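Local coordinates for protein alginase (PDB 4Q8K) that acts as an alginate lyase of polysaccharide lyase family 18, probably cleaving the uronate chain of alginate by beta-elimination, at residues E209-V214 and G282-L287; F317-Y322 and V357-V362; V199-T204 and I307-D312; I153-G158 and K192-L197. All blocks are in the same frame, centred on the assembly; numbering follows the deposited sequence.

Contact 1: residues E209-V214 and G282-L287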
loop_
_atom_site.group_PDB
_atom_site.type_symbol
_atom_site.label_atom_id
_atom_site.label_comp_id
_atom_site.label_asym_id
_atom_site.label_seq_id
_atom_site.Cartn_x
_atom_site.Cartn_y
_atom_site.Cartn_z
ATOM N N GLU A 209 -11.496 3.022 4.169
ATOM C CA GLU A 209 -11.578 4.277 3.448
ATOM C C GLU A 209 -10.644 5.283 4.091
ATOM O O GLU A 209 -10.500 5.309 5.313
ATOM C CB GLU A 209 -13.011 4.818 3.426
ATOM C CG GLU A 209 -13.173 6.064 2.555
ATOM C CD GLU A 209 -14.605 6.310 2.108
ATOM O OE1 GLU A 209 -15.527 5.619 2.593
ATOM O OE2 GLU A 209 -14.802 7.200 1.253
ATOM N N ALA A 210 -10.004 6.096 3.260
ATOM C CA ALA A 210 -9.114 7.134 3.737
ATOM C C ALA A 210 -8.987 8.248 2.706
ATOM O O ALA A 210 -9.117 8.021 1.497
ATOM C CB ALA A 210 -7.749 6.547 4.057
ATOM N N THR A 211 -8.783 9.458 3.205
ATOM C CA THR A 211 -8.356 10.588 2.402
ATOM C C THR A 211 -6.827 10.556 2.419
ATOM O O THR A 211 -6.199 10.619 3.488
ATOM C CB THR A 211 -8.885 11.902 3.007
ATOM O OG1 THR A 211 -10.313 11.931 2.889
ATOM C CG2 THR A 211 -8.299 13.119 2.310
ATOM N N VAL A 212 -6.234 10.425 1.236
ATOM C CA VAL A 212 -4.810 10.157 1.121
ATOM C C VAL A 212 -4.061 11.269 0.405
ATOM O O VAL A 212 -4.324 11.554 -0.763
ATOM C CB VAL A 212 -4.543 8.832 0.348
ATOM C CG1 VAL A 212 -3.045 8.525 0.322
ATOM C CG2 VAL A 212 -5.313 7.677 0.954
ATOM N N LYS A 213 -3.109 11.878 1.104
ATOM C CA LYS A 213 -2.223 12.859 0.481
ATOM C C LYS A 213 -0.855 12.218 0.291
ATOM O O LYS A 213 -0.354 11.542 1.187
ATOM C CB LYS A 213 -2.132 14.124 1.338
ATOM C CG LYS A 213 -1.193 15.197 0.804
ATOM C CD LYS A 213 -1.150 16.408 1.741
ATOM C CE LYS A 213 -0.099 17.422 1.297
ATOM N NZ LYS A 213 -0.076 18.658 2.139
ATOM N N VAL A 214 -0.257 12.403 -0.879
ATOM C CA VAL A 214 1.037 11.793 -1.146
ATOM C C VAL A 214 2.041 12.860 -1.543
ATOM O O VAL A 214 1.782 13.662 -2.431
ATOM C CB VAL A 214 0.952 10.712 -2.256
ATOM C CG1 VAL A 214 2.314 10.090 -2.494
ATOM C CG2 VAL A 214 -0.069 9.627 -1.889
ATOM N N GLY A 282 1.948 16.200 -3.357
ATOM C CA GLY A 282 1.241 17.218 -2.603
ATOM C C GLY A 282 -0.267 17.158 -2.794
ATOM O O GLY A 282 -1.021 17.781 -2.053
ATOM N N GLU A 283 -0.713 16.418 -3.798
ATOM C CA GLU A 283 -2.144 16.301 -4.053
ATOM C C GLU A 283 -2.784 15.238 -3.166
ATOM O O GLU A 283 -2.084 14.452 -2.528
ATOM C CB GLU A 283 -2.408 16.039 -5.534
ATOM C CG GLU A 283 -2.160 17.268 -6.398
ATOM C CD GLU A 283 -2.597 17.077 -7.837
ATOM O OE1 GLU A 283 -3.104 18.052 -8.433
ATOM O OE2 GLU A 283 -2.433 15.960 -8.373
ATOM N N THR A 284 -4.117 15.223 -3.132
ATOM C CA THR A 284 -4.855 14.341 -2.238
ATOM C C THR A 284 -5.974 13.657 -3.010
ATOM O O THR A 284 -6.559 14.255 -3.910
ATOM C CB THR A 284 -5.471 15.138 -1.063
ATOM O OG1 THR A 284 -4.431 15.795 -0.322
ATOM C CG2 THR A 284 -6.261 14.224 -0.129
ATOM N N PHE A 285 -6.248 12.396 -2.679
ATOM C CA PHE A 285 -7.367 11.683 -3.294
ATOM C C PHE A 285 -8.082 10.831 -2.257
ATOM O O PHE A 285 -7.596 10.668 -1.136
ATOM C CB PHE A 285 -6.894 10.828 -4.474
ATOM C CG PHE A 285 -5.996 9.668 -4.085
ATOM C CD1 PHE A 285 -4.635 9.839 -3.928
ATOM C CD2 PHE A 285 -6.522 8.392 -3.924
ATOM C CE1 PHE A 285 -3.820 8.764 -3.588
ATOM C CE2 PHE A 285 -5.721 7.323 -3.592
ATOM C CZ PHE A 285 -4.364 7.500 -3.425
ATOM N N ASN A 286 -9.244 10.302 -2.625
ATOM C CA ASN A 286 -9.990 9.436 -1.732
ATOM C C ASN A 286 -9.813 7.981 -2.125
ATOM O O ASN A 286 -9.936 7.624 -3.300
ATOM C CB ASN A 286 -11.478 9.806 -1.751
ATOM C CG ASN A 286 -12.247 9.194 -0.594
ATOM O OD1 ASN A 286 -12.177 9.685 0.535
ATOM N ND2 ASN A 286 -12.990 8.125 -0.866
ATOM N N LEU A 287 -9.517 7.144 -1.136
ATOM C CA LEU A 287 -9.324 5.721 -1.364
ATOM C C LEU A 287 -10.368 4.898 -0.619
ATOM O O LEU A 287 -10.549 5.054 0.583
ATOM C CB LEU A 287 -7.924 5.283 -0.916
ATOM C CG LEU A 287 -7.610 3.792 -1.077
ATOM C CD1 LEU A 287 -7.583 3.375 -2.532
ATOM C CD2 LEU A 287 -6.260 3.480 -0.415
HETATM O O HOH W 1 -11.989 9.492 3.398
HETATM O O HOH W 2 -0.077 19.769 -0.586
#
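Val212 sets its CB over one face of the Phe285 ring, 4.2 Å from the ring centroid, in a CH-pi contact. Its CG1 lies 4.0 Å from CE1 of the same ring, and Val214 brings CG2 to the ring edge. Phe285 is folded back this way because CG sits between its backbone N and carbonyl carbon (chi1 67°). Val212 CG2 also packs on Leu287 CB on this buried, closely filled face, which Ala210 shares. Six backbone hydrogen bonds tie the two segments together, from Ala210 with Leu287 to Val214 with Gly282.

The other face is polar and wetter. Thr211 CG2 and Thr284 CG2 press together at 3.4 Å, closer than usual, but around them water takes over: one bridges Thr211 OG1 and Asn286 OD1, and another donates to Gly282 O and accepts a weak bond from NZ at the end of the extended Lys213 chain. Asn286 ND2 donates to Glu209 OE2 at 2.9 Å, a nearly straight bond (167°) on the anti side of the carboxylate, whose plane is turned 70° from the amide. Were Glu209 replaced by alanine, the Asn286 amide would probably lose this acceptor and be freer to turn.

Strand 204-216 runs between strands 284-292 and 355-368 in the seven-stranded sheet, while Phe285 and Leu287 reach Ile224 of strand 221-228 in the facing sheet.

Contact 2: residues F317-Y322 and V357-V362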
loop_
_atom_site.group_PDB
_atom_site.type_symbol
_atom_site.label_atom_id
_atom_site.label_comp_id
_atom_site.label_asym_id
_atom_site.label_seq_id
_atom_site.Cartn_x
_atom_site.Cartn_y
_atom_site.Cartn_z
ATOM N N PHE A 317 -5.228 -7.586 5.585
ATOM C CA PHE A 317 -5.159 -6.261 5.013
ATOM C C PHE A 317 -4.031 -5.457 5.658
ATOM O O PHE A 317 -3.800 -5.562 6.869
ATOM C CB PHE A 317 -6.488 -5.536 5.223
ATOM C CG PHE A 317 -6.552 -4.181 4.572
ATOM C CD1 PHE A 317 -6.581 -4.069 3.195
ATOM C CD2 PHE A 317 -6.612 -3.028 5.335
ATOM C CE1 PHE A 317 -6.645 -2.823 2.584
ATOM C CE2 PHE A 317 -6.675 -1.781 4.741
ATOM C CZ PHE A 317 -6.698 -1.680 3.355
ATOM N N LYS A 318 -3.337 -4.662 4.843
ATOM C CA LYS A 318 -2.336 -3.725 5.337
ATOM C C LYS A 318 -2.507 -2.382 4.656
ATOM O O LYS A 318 -3.021 -2.304 3.534
ATOM C CB LYS A 318 -0.914 -4.235 5.053
ATOM C CG LYS A 318 -0.715 -5.714 5.279
ATOM C CD LYS A 318 0.765 -6.082 5.310
ATOM C CE LYS A 318 1.423 -5.920 3.954
ATOM N NZ LYS A 318 2.891 -6.258 4.042
ATOM N N PHE A 319 -2.057 -1.319 5.308
ATOM C CA PHE A 319 -2.086 -0.015 4.655
ATOM C C PHE A 319 -1.016 0.876 5.262
ATOM O O PHE A 319 -0.579 0.643 6.390
ATOM C CB PHE A 319 -3.473 0.620 4.789
ATOM C CG PHE A 319 -3.821 1.011 6.195
ATOM C CD1 PHE A 319 -4.354 0.078 7.071
ATOM C CD2 PHE A 319 -3.619 2.300 6.636
ATOM C CE1 PHE A 319 -4.673 0.435 8.374
ATOM C CE2 PHE A 319 -3.937 2.666 7.939
ATOM C CZ PHE A 319 -4.468 1.727 8.802
ATOM N N GLY A 320 -0.593 1.879 4.499
ATOM C CA GLY A 320 0.459 2.792 4.911
ATOM C C GLY A 320 1.323 3.185 3.729
ATOM O O GLY A 320 0.828 3.631 2.695
ATOM N N ASN A 321 2.630 3.019 3.868
ATOM C CA ASN A 321 3.518 3.429 2.798
ATOM C C ASN A 321 4.659 2.432 2.751
ATOM O O ASN A 321 5.564 2.468 3.596
ATOM C CB ASN A 321 4.000 4.864 3.054
ATOM C CG ASN A 321 4.970 5.368 1.995
ATOM O OD1 ASN A 321 5.415 4.614 1.133
ATOM N ND2 ASN A 321 5.320 6.643 2.081
ATOM N N TYR A 322 4.570 1.506 1.800
ATOM C CA TYR A 322 5.606 0.507 1.574
ATOM C C TYR A 322 6.388 0.898 0.323
ATOM O O TYR A 322 5.992 0.575 -0.792
ATOM C CB TYR A 322 4.941 -0.852 1.391
ATOM C CG TYR A 322 5.855 -2.034 1.181
ATOM C CD1 TYR A 322 7.238 -1.915 1.267
ATOM C CD2 TYR A 322 5.324 -3.281 0.878
ATOM C CE1 TYR A 322 8.057 -3.008 1.071
ATOM C CE2 TYR A 322 6.139 -4.384 0.675
ATOM C CZ TYR A 322 7.510 -4.235 0.773
ATOM O OH TYR A 322 8.326 -5.326 0.576
ATOM N N VAL A 357 3.146 9.539 3.074
ATOM C CA VAL A 357 1.720 9.297 2.856
ATOM C C VAL A 357 0.936 9.727 4.104
ATOM O O VAL A 357 1.152 9.202 5.197
ATOM C CB VAL A 357 1.426 7.824 2.504
ATOM C CG1 VAL A 357 -0.086 7.574 2.393
ATOM C CG2 VAL A 357 2.113 7.440 1.197
ATOM N N THR A 358 0.042 10.693 3.929
ATOM C CA THR A 358 -0.752 11.217 5.034
ATOM C C THR A 358 -2.196 10.769 4.868
ATOM O O THR A 358 -2.806 11.013 3.832
ATOM C CB THR A 358 -0.710 12.754 5.074
ATOM O OG1 THR A 358 0.646 13.195 5.213
ATOM C CG2 THR A 358 -1.520 13.287 6.245
ATOM N N MET A 359 -2.740 10.111 5.886
ATOM C CA MET A 359 -4.106 9.621 5.794
ATOM C C MET A 359 -4.994 10.251 6.850
ATOM O O MET A 359 -4.655 10.258 8.028
ATOM C CB MET A 359 -4.137 8.098 5.923
ATOM C CG MET A 359 -3.528 7.388 4.750
ATOM S SD MET A 359 -3.840 5.629 4.770
ATOM C CE MET A 359 -2.681 5.064 3.525
ATOM N N THR A 360 -6.125 10.788 6.401
ATOM C CA THR A 360 -7.108 11.425 7.258
ATOM C C THR A 360 -8.488 10.862 6.921
ATOM O O THR A 360 -8.640 10.099 5.955
ATOM C CB THR A 360 -7.132 12.946 7.039
ATOM O OG1 THR A 360 -7.253 13.223 5.637
ATOM C CG2 THR A 360 -5.844 13.596 7.579
ATOM N N ASN A 361 -9.494 11.239 7.711
ATOM C CA ASN A 361 -10.846 10.718 7.525
ATOM C C ASN A 361 -10.803 9.218 7.291
ATOM O O ASN A 361 -11.335 8.713 6.302
ATOM C CB ASN A 361 -11.531 11.388 6.338
ATOM C CG ASN A 361 -11.600 12.890 6.473
ATOM O OD1 ASN A 361 -11.434 13.618 5.491
ATOM N ND2 ASN A 361 -11.839 13.369 7.688
ATOM N N VAL A 362 -10.154 8.509 8.200
ATOM C CA VAL A 362 -9.942 7.088 8.035
ATOM C C VAL A 362 -11.053 6.283 8.697
ATOM O O VAL A 362 -11.478 6.599 9.807
ATOM C CB VAL A 362 -8.596 6.680 8.641
ATOM C CG1 VAL A 362 -8.334 5.197 8.430
ATOM C CG2 VAL A 362 -7.484 7.525 8.028
#
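Met359 rests its SD against CD2 of Phe319, 3.8 Å away, in a Met-aromatic contact. The sulfur comes at the ring obliquely, 5.1 Å from the centroid and 72° off the ring normal. The methionine chain stays extended through the sulfur (chi3 -167°), which carries its methyl on to Gly320, where CE lies 3.9 Å from the carbonyl O. The Phe319 ring also meets Phe154 edge to face.

Two residues earlier on the same strand, Val357 takes up the side chain of Asn321. Its CG2 lies 3.4 Å from ND2 and 3.7 Å from CB of Asn321, so a methyl group packs over the amide. That amide is buried, and it is held at both ends from elsewhere: OD1 bonds to Thr222 OG1 and ND2 to Ser355 OG, which fixes its rotation. Between the two pairs the chain turns a corner at Gly320, with backbone angles that call for glycine.

No hydrogen bond crosses between 317-322 and 357-362. They belong to the two different sheets, and their side chains meet in the interior. This is the packing of a beta-sandwich, consistent with the jelly-roll fold of concanavalin-like alginate lyases.

Contact 3: residues V199-T204 and I307-D312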
loop_
_atom_site.group_PDB
_atom_site.type_symbol
_atom_site.label_atom_id
_atom_site.label_comp_id
_atom_site.label_asym_id
_atom_site.label_seq_id
_atom_site.Cartn_x
_atom_site.Cartn_y
_atom_site.Cartn_z
ATOM N N VAL A 199 -8.482 -14.603 8.676
ATOM C CA VAL A 199 -9.284 -15.688 8.136
ATOM C C VAL A 199 -9.236 -15.603 6.616
ATOM O O VAL A 199 -8.465 -14.821 6.058
ATOM C CB VAL A 199 -10.739 -15.622 8.635
ATOM C CG1 VAL A 199 -10.798 -15.948 10.138
ATOM C CG2 VAL A 199 -11.341 -14.249 8.345
ATOM N N ALA A 200 -10.042 -16.408 5.939
ATOM C CA ALA A 200 -10.029 -16.415 4.479
ATOM C C ALA A 200 -10.590 -15.112 3.922
ATOM O O ALA A 200 -11.375 -14.434 4.582
ATOM C CB ALA A 200 -10.809 -17.612 3.947
ATOM N N MET A 201 -10.173 -14.748 2.714
ATOM C CA MET A 201 -10.749 -13.580 2.054
ATOM C C MET A 201 -12.267 -13.722 1.972
ATOM O O MET A 201 -13.002 -12.760 2.175
ATOM C CB MET A 201 -10.166 -13.388 0.648
ATOM C CG MET A 201 -8.710 -12.873 0.638
ATOM S SD MET A 201 -8.558 -11.191 1.260
ATOM C CE MET A 201 -9.290 -10.225 -0.046
ATOM N N THR A 202 -12.720 -14.938 1.690
ATOM C CA THR A 202 -14.142 -15.229 1.534
ATOM C C THR A 202 -14.908 -15.286 2.856
ATOM O O THR A 202 -16.109 -15.557 2.869
ATOM C CB THR A 202 -14.352 -16.570 0.805
ATOM O OG1 THR A 202 -13.588 -17.593 1.456
ATOM C CG2 THR A 202 -13.914 -16.462 -0.650
ATOM N N GLN A 203 -14.226 -15.040 3.966
ATOM C CA GLN A 203 -14.878 -15.105 5.265
ATOM C C GLN A 203 -15.007 -13.770 5.963
ATOM O O GLN A 203 -15.389 -13.716 7.125
ATOM C CB GLN A 203 -14.161 -16.096 6.181
ATOM C CG GLN A 203 -14.236 -17.523 5.700
ATOM C CD GLN A 203 -13.537 -18.468 6.640
ATOM O OE1 GLN A 203 -12.416 -18.202 7.081
ATOM N NE2 GLN A 203 -14.200 -19.575 6.973
ATOM N N THR A 204 -14.669 -12.668 5.300
ATOM C CA THR A 204 -14.909 -11.355 5.871
ATOM C C THR A 204 -15.527 -10.354 4.958
ATOM O O THR A 204 -15.324 -10.387 3.789
ATOM C CB THR A 204 -13.629 -10.629 6.357
ATOM O OG1 THR A 204 -12.676 -10.560 5.308
ATOM C CG2 THR A 204 -13.021 -11.339 7.455
ATOM N N ILE A 307 -12.998 -7.375 -8.731
ATOM C CA ILE A 307 -13.232 -8.740 -9.197
ATOM C C ILE A 307 -13.205 -9.720 -8.026
ATOM O O ILE A 307 -12.718 -9.390 -6.944
ATOM C CB ILE A 307 -12.136 -9.217 -10.182
ATOM C CG1 ILE A 307 -10.777 -9.261 -9.474
ATOM C CG2 ILE A 307 -12.107 -8.350 -11.437
ATOM C CD1 ILE A 307 -9.652 -9.708 -10.362
ATOM N N PRO A 308 -13.725 -10.937 -8.241
ATOM C CA PRO A 308 -13.476 -11.987 -7.250
ATOM C C PRO A 308 -11.984 -12.292 -7.258
ATOM O O PRO A 308 -11.381 -12.308 -8.327
ATOM C CB PRO A 308 -14.271 -13.183 -7.791
ATOM C CG PRO A 308 -15.323 -12.573 -8.700
ATOM C CD PRO A 308 -14.628 -11.385 -9.318
ATOM N N VAL A 309 -11.399 -12.528 -6.092
ATOM C CA VAL A 309 -9.957 -12.752 -6.015
ATOM C C VAL A 309 -9.634 -14.171 -5.563
ATOM O O VAL A 309 -10.475 -14.851 -4.976
ATOM C CB VAL A 309 -9.293 -11.751 -5.062
ATOM C CG1 VAL A 309 -9.457 -10.323 -5.572
ATOM C CG2 VAL A 309 -9.868 -11.884 -3.659
ATOM N N GLU A 310 -8.417 -14.625 -5.851
ATOM C CA GLU A 310 -7.976 -15.930 -5.369
ATOM C C GLU A 310 -8.019 -15.919 -3.849
ATOM O O GLU A 310 -7.476 -15.022 -3.209
ATOM C CB GLU A 310 -6.559 -16.248 -5.853
ATOM C CG GLU A 310 -6.107 -17.676 -5.533
ATOM C CD GLU A 310 -4.821 -18.069 -6.251
ATOM O OE1 GLU A 310 -3.812 -17.353 -6.106
ATOM O OE2 GLU A 310 -4.823 -19.092 -6.971
ATOM N N ASP A 311 -8.690 -16.907 -3.277
ATOM C CA ASP A 311 -8.862 -16.976 -1.835
ATOM C C ASP A 311 -7.560 -17.405 -1.160
ATOM O O ASP A 311 -6.763 -18.138 -1.740
ATOM C CB ASP A 311 -9.989 -17.963 -1.517
ATOM C CG ASP A 311 -10.649 -17.691 -0.180
ATOM O OD1 ASP A 311 -10.357 -16.649 0.437
ATOM O OD2 ASP A 311 -11.481 -18.521 0.242
ATOM N N ASP A 312 -7.342 -16.924 0.055
ATOM C CA ASP A 312 -6.255 -17.406 0.897
ATOM C C ASP A 312 -6.806 -17.530 2.302
ATOM O O ASP A 312 -7.490 -16.628 2.774
ATOM C CB ASP A 312 -5.073 -16.438 0.886
ATOM C CG ASP A 312 -3.917 -16.916 1.759
ATOM O OD1 ASP A 312 -4.040 -16.852 2.999
ATOM O OD2 ASP A 312 -2.884 -17.356 1.204
#
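Thr202 OG1 donates to Asp311 OD2 at 2.6 Å, the shortest polar bond between the two segments. It arrives on the syn side of that oxygen, 33° out of the carboxylate plane. The hydroxyl is placed for this by lying between its own backbone N and carbonyl carbon (chi1 52°). The other oxygen, Asp311 OD1, accepts from Thr202 N at 3.2 Å, met from above the carboxylate plane. One carboxylate thus holds both the hydroxyl and the amide of a single threonine.

Next to it, Met201 N gives a more bent bond to Asp312 O, 3.3 Å long, and Ala200 CA makes a C-H...O contact with the same carbonyl. Beside these polar bonds Met201, bent at chi2 and chi3, brings CE to 4.0 Å from Val309 CG2, the two side chains crossing at about a right angle. Ile235 and Val296 touch both of them. Asp312 turns its carboxylate to Ser230 and Gln314, but its backbone N is buried here with no partner.

The contact joins two loops through one acid, a backbone bond and a small apolar patch. Because Asp311 sits at the N-terminal end of the short 3-10 segment 201-203, accepting from Thr202 N, its negative charge is probably stabilised there.

Contact 4: residues I153-G158 and K192-L197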
loop_
_atom_site.group_PDB
_atom_site.type_symbol
_atom_site.label_atom_id
_atom_site.label_comp_id
_atom_site.label_asym_id
_atom_site.label_seq_id
_atom_site.Cartn_x
_atom_site.Cartn_y
_atom_site.Cartn_z
ATOM N N ILE A 153 -6.958 -4.245 16.412
ATOM C CA ILE A 153 -6.998 -4.993 15.158
ATOM C C ILE A 153 -5.635 -4.980 14.451
ATOM O O ILE A 153 -5.174 -6.027 13.982
ATOM C CB ILE A 153 -8.071 -4.433 14.190
ATOM C CG1 ILE A 153 -9.480 -4.723 14.718
ATOM C CG2 ILE A 153 -7.903 -5.039 12.815
ATOM C CD1 ILE A 153 -10.610 -4.240 13.795
ATOM N N PHE A 154 -5.011 -3.806 14.396
ATOM C CA PHE A 154 -3.780 -3.608 13.618
ATOM C C PHE A 154 -2.503 -3.626 14.443
ATOM O O PHE A 154 -2.442 -3.017 15.504
ATOM C CB PHE A 154 -3.839 -2.290 12.843
ATOM C CG PHE A 154 -4.862 -2.290 11.741
ATOM C CD1 PHE A 154 -4.548 -2.788 10.487
ATOM C CD2 PHE A 154 -6.143 -1.817 11.971
ATOM C CE1 PHE A 154 -5.492 -2.807 9.470
ATOM C CE2 PHE A 154 -7.096 -1.833 10.964
ATOM C CZ PHE A 154 -6.767 -2.328 9.708
ATOM N N ASP A 155 -1.489 -4.304 13.907
ATOM C CA ASP A 155 -0.117 -4.268 14.430
ATOM C C ASP A 155 0.695 -3.272 13.623
ATOM O O ASP A 155 0.511 -3.165 12.409
ATOM C CB ASP A 155 0.553 -5.627 14.292
ATOM C CG ASP A 155 0.113 -6.605 15.356
ATOM O OD1 ASP A 155 -0.399 -6.152 16.395
ATOM O OD2 ASP A 155 0.280 -7.821 15.158
ATOM N N LEU A 156 1.607 -2.565 14.285
ATOM C CA LEU A 156 2.424 -1.551 13.618
ATOM C C LEU A 156 3.752 -2.116 13.115
ATOM O O LEU A 156 4.414 -2.875 13.811
ATOM C CB LEU A 156 2.673 -0.363 14.554
ATOM C CG LEU A 156 3.600 0.747 14.036
ATOM C CD1 LEU A 156 3.007 1.384 12.783
ATOM C CD2 LEU A 156 3.844 1.809 15.107
ATOM N N GLU A 157 4.120 -1.743 11.891
ATOM C CA GLU A 157 5.410 -2.095 11.309
ATOM C C GLU A 157 6.167 -0.799 11.107
ATOM O O GLU A 157 5.828 -0.008 10.225
ATOM C CB GLU A 157 5.237 -2.790 9.950
ATOM C CG GLU A 157 4.436 -4.076 9.969
ATOM C CD GLU A 157 4.041 -4.507 8.572
ATOM O OE1 GLU A 157 4.734 -5.367 7.982
ATOM O OE2 GLU A 157 3.037 -3.974 8.067
ATOM N N GLY A 158 7.195 -0.581 11.925
ATOM C CA GLY A 158 7.914 0.677 11.918
ATOM C C GLY A 158 7.484 1.531 13.095
ATOM O O GLY A 158 6.579 2.358 12.984
ATOM N N LYS A 192 -0.871 -3.636 9.835
ATOM C CA LYS A 192 -1.363 -4.904 9.311
ATOM C C LYS A 192 -2.355 -5.560 10.269
ATOM O O LYS A 192 -2.172 -5.518 11.480
ATOM C CB LYS A 192 -0.198 -5.862 9.044
ATOM C CG LYS A 192 0.695 -6.087 10.264
ATOM C CD LYS A 192 1.733 -7.167 10.018
ATOM C CE LYS A 192 2.614 -7.352 11.267
ATOM N NZ LYS A 192 3.622 -8.437 11.063
ATOM N N VAL A 193 -3.410 -6.164 9.730
ATOM C CA VAL A 193 -4.321 -6.915 10.582
ATOM C C VAL A 193 -3.534 -7.992 11.321
ATOM O O VAL A 193 -2.800 -8.772 10.709
ATOM C CB VAL A 193 -5.462 -7.557 9.770
ATOM C CG1 VAL A 193 -6.330 -8.455 10.657
ATOM C CG2 VAL A 193 -6.319 -6.482 9.084
ATOM N N LYS A 194 -3.718 -8.081 12.614
ATOM C CA LYS A 194 -2.942 -9.008 13.396
ATOM C C LYS A 194 -3.204 -10.460 13.143
ATOM O O LYS A 194 -4.265 -10.838 12.784
ATOM C CB LYS A 194 -3.064 -8.666 14.861
ATOM C CG LYS A 194 -4.368 -9.076 15.464
ATOM C CD LYS A 194 -4.394 -8.815 16.966
ATOM C CE LYS A 194 -4.392 -7.357 17.284
ATOM N NZ LYS A 194 -4.456 -7.127 18.738
ATOM N N GLU A 195 -2.198 -11.264 13.340
ATOM C CA GLU A 195 -2.250 -12.667 12.985
ATOM C C GLU A 195 -3.484 -13.405 13.516
ATOM O O GLU A 195 -4.058 -14.236 12.814
ATOM C CB GLU A 195 -0.980 -13.352 13.481
ATOM C CG GLU A 195 -0.674 -14.677 12.815
ATOM C CD GLU A 195 0.678 -15.214 13.244
ATOM O OE1 GLU A 195 1.061 -14.974 14.409
ATOM O OE2 GLU A 195 1.363 -15.855 12.418
ATOM N N SER A 196 -3.882 -13.105 14.751
ATOM C CA SER A 196 -4.904 -13.915 15.414
ATOM C C SER A 196 -6.283 -13.725 14.802
ATOM O O SER A 196 -7.156 -14.578 14.960
ATOM C CB SER A 196 -4.950 -13.639 16.923
ATOM O OG SER A 196 -5.396 -12.322 17.206
ATOM N N LEU A 197 -6.472 -12.614 14.098
ATOM C CA LEU A 197 -7.780 -12.292 13.534
ATOM C C LEU A 197 -7.920 -12.757 12.094
ATOM O O LEU A 197 -9.008 -12.703 11.526
ATOM C CB LEU A 197 -8.048 -10.791 13.595
ATOM C CG LEU A 197 -8.084 -10.089 14.954
ATOM C CD1 LEU A 197 -8.242 -8.599 14.738
ATOM C CD2 LEU A 197 -9.217 -10.627 15.813
HETATM O O HOH W 3 0.388 -10.016 13.802
HETATM O O HOH W 4 5.657 -7.779 9.137
#
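Lys192 lays its extended chain across the side chain of Glu157, at about a right angle. Its CB lies 3.9 Å from Glu157 OE2; CG comes to 3.6 Å from Asp155 O; CD packs on the carboxylate carbon of Glu157; CE falls between Glu157 CG and Asp155 CB. At the tip, Lys192 NZ stops 4.5 Å from Glu157 OE1, beyond a salt bridge. One water spans the gap, accepting from the amine and donating to the carboxylate. OE1 has its direct ionic partner in Arg188, and a sulfate ion, probably from the crystallisation liquor, lies about 5 Å from the Glu157 side chain.

The backbones pair antiparallel: Asp155 and Lys192 exchange two hydrogen bonds, and Lys194 N adds a third to Ile153 O at 2.9 Å. Away from the charged side, Phe154 CE1 meets Val193 CG2 at 3.8 Å, and Leu197 CD1 packs on Ile153. A second water links Asp155 OD2 to Glu195 N, while Lys194, bent at chi3 (68°), sends NZ to Gly151 O.

With an alanine at Glu157, Arg188 would probably lose this ionic partner, and the bridging water its acceptor, leaving the Lys192 chain freer to swing.

Lys192 and Glu157, then, meet through aliphatic contact and a shared water, and their opposite charges probably attract only at longer range.

Contact 2 is the interior of the sandwich: wholly buried, without a hydrogen bond between its segments, and held by side chains from both sheets. Contacts 1 and 4 are antiparallel strand pairs, one in each sheet. Contact 1 has a buried apolar face and a watered polar one; contact 4 pairs a short strand edge, with apolar contacts from Phe154 and Val193 and a water-bridged charged side. Contact 2 touches both: Thr211 and Lys213 bond through their backbones to strand 355-368, Val193 bonds to Phe317, and Phe154 packs on Phe319. Contact 3 lies farthest out, about 18 Å from the chain centre. It joins loops and relies on a carboxylate. Its segment 199-204 closely follows 192-197.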